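Local atomic coordinates of Kiaa0380 (Homo sapiens, PDB entry 1HTJ), a protein that probably couples activated heterotrimeric G proteins to Rho GTPases, serving as a guanine nucleotide exchange factor with an RGS-like domain. Residues 130-133 / 134-138. The protein carries 3 engineered substitutions. Numbering follows the deposited sequence.
Sequences PEIQ and EQIHD
Gln135 stretches out across the flank of Glu131, one helical turn earlier, and the two side chains cross at a slant. CG of Gln135 lies 3.1 Å from Glu131 O, and the extended chain carries Gln135 NE2 to 4.1 Å from Glu131 CG. The contact is thus made on the aliphatic part of the glutamate, and the carboxylate and amide planes stand 63° apart. Glu131 holds its CG anti to the backbone N (chi1 -179°), which turns this methylene group to the side where the amide passes. The amide's polar partner lies off this helix: NE2 donates a hydrogen bond to Asp56 O. Cut back to an alanine here, the chain would end at CB, and Asp56 O would probably lose that donor and Glu131 CG its neighbour on that side.

Round the helix, Ile136 and Gln133 lie side by side and point the same way, with CD1 of Ile136 4.0 Å from NE2 of Gln133. Gln133 bends at chi2 (-53°), folding its amide back toward that methyl. CD1 of Ile136 also comes within 4.3 Å of Ile132 CG2, a loose apolar touch.

Beneath these side chains run i to i+4 backbone bonds, including Ile136 N to Ile132 O at 2.8 Å and His137 N to Gln133 O at 2.9 Å. From Glu134 onward the turns of helix 118-144 in the RGS-like domain close regularly, just past a kink at Pro130 and Glu131, whose N atoms have no bond to the turn before. The buried face rests on two neighbouring helices: Gln135 and Ile136 meet Phe47 of helix 41-54, while Ile132 packs on Pro59 and Tyr63 of helix 58-69.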
loop_
_atom_site.group_PDB
_atom_site.type_symbol
_atom_site.label_atom_id
_atom_site.label_comp_id
_atom_site.label_asym_id
_atom_site.label_seq_id
_atom_site.Cartn_x
_atom_site.Cartn_y
_atom_site.Cartn_z
ATOM N N PRO A 130 -3.682 3.555 12.710
ATOM C CA PRO A 130 -2.731 3.837 13.786
ATOM C C PRO A 130 -1.293 3.400 13.463
ATOM O O PRO A 130 -0.345 4.163 13.692
ATOM C CB PRO A 130 -3.321 3.070 14.968
ATOM C CG PRO A 130 -4.780 3.158 14.708
ATOM C CD PRO A 130 -4.868 2.861 13.234
ATOM N N GLU A 131 -1.130 2.182 12.937
ATOM C CA GLU A 131 0.214 1.690 12.616
ATOM C C GLU A 131 0.766 2.388 11.388
ATOM O O GLU A 131 1.962 2.650 11.290
ATOM C CB GLU A 131 0.220 0.173 12.413
ATOM C CG GLU A 131 1.613 -0.401 12.103
ATOM C CD GLU A 131 1.724 -1.913 12.367
ATOM O OE1 GLU A 131 0.683 -2.606 12.386
ATOM O OE2 GLU A 131 2.859 -2.414 12.549
ATOM N N ILE A 132 -0.106 2.693 10.446
ATOM C CA ILE A 132 0.341 3.391 9.262
ATOM C C ILE A 132 0.881 4.768 9.688
ATOM O O ILE A 132 1.945 5.193 9.238
ATOM C CB ILE A 132 -0.808 3.556 8.259
ATOM C CG1 ILE A 132 -1.250 2.174 7.768
ATOM C CG2 ILE A 132 -0.371 4.442 7.113
ATOM C CD1 ILE A 132 -2.344 2.193 6.707
ATOM N N GLN A 133 0.152 5.445 10.575
ATOM C CA GLN A 133 0.552 6.761 11.057
ATOM C C GLN A 133 1.913 6.697 11.716
ATOM O O GLN A 133 2.771 7.540 11.476
ATOM C CB GLN A 133 -0.465 7.304 12.063
ATOM C CG GLN A 133 -1.692 7.939 11.426
ATOM C CD GLN A 133 -1.326 9.001 10.404
ATOM O OE1 GLN A 133 -0.474 9.862 10.661
ATOM N NE2 GLN A 133 -1.972 8.952 9.237
ATOM N N GLU A 134 2.097 5.691 12.556
ATOM C CA GLU A 134 3.357 5.506 13.245
ATOM C C GLU A 134 4.485 5.339 12.212
ATOM O O GLU A 134 5.547 5.951 12.341
ATOM C CB GLU A 134 3.258 4.273 14.126
ATOM C CG GLU A 134 4.331 4.174 15.167
ATOM C CD GLU A 134 4.543 2.745 15.601
ATOM O OE1 GLU A 134 3.535 2.071 15.947
ATOM O OE2 GLU A 134 5.720 2.301 15.591
ATOM N N GLN A 135 4.249 4.519 11.187
ATOM C CA GLN A 135 5.234 4.318 10.134
ATOM C C GLN A 135 5.478 5.640 9.404
ATOM O O GLN A 135 6.604 5.940 9.004
ATOM C CB GLN A 135 4.755 3.250 9.145
ATOM C CG GLN A 135 4.575 1.849 9.774
ATOM C CD GLN A 135 4.180 0.794 8.758
ATOM O OE1 GLN A 135 3.705 1.121 7.670
ATOM N NE2 GLN A 135 4.358 -0.476 9.111
ATOM N N ILE A 136 4.422 6.428 9.225
ATOM C CA ILE A 136 4.569 7.721 8.572
ATOM C C ILE A 136 5.521 8.594 9.408
ATOM O O ILE A 136 6.389 9.273 8.866
ATOM C CB ILE A 136 3.195 8.420 8.387
ATOM C CG1 ILE A 136 2.578 7.955 7.064
ATOM C CG2 ILE A 136 3.356 9.947 8.410
ATOM C CD1 ILE A 136 1.183 8.480 6.787
ATOM N N HIS A 137 5.367 8.545 10.725
ATOM C CA HIS A 137 6.231 9.303 11.623
ATOM C C HIS A 137 7.677 8.804 11.468
ATOM O O HIS A 137 8.628 9.585 11.347
ATOM C CB HIS A 137 5.765 9.115 13.082
ATOM C CG HIS A 137 6.846 9.354 14.096
ATOM N ND1 HIS A 137 7.345 10.612 14.377
ATOM C CD2 HIS A 137 7.584 8.483 14.831
ATOM C CE1 HIS A 137 8.348 10.504 15.232
ATOM N NE2 HIS A 137 8.514 9.223 15.523
ATOM N N ASP A 138 7.829 7.486 11.476
ATOM C CA ASP A 138 9.138 6.883 11.350
ATOM C C ASP A 138 9.853 7.321 10.091
ATOM O O ASP A 138 11.039 7.634 10.128
ATOM C CB ASP A 138 9.021 5.371 11.376
ATOM C CG ASP A 138 8.599 4.869 12.712
ATOM O OD1 ASP A 138 9.077 5.436 13.725
ATOM O OD2 ASP A 138 7.803 3.909 12.757
#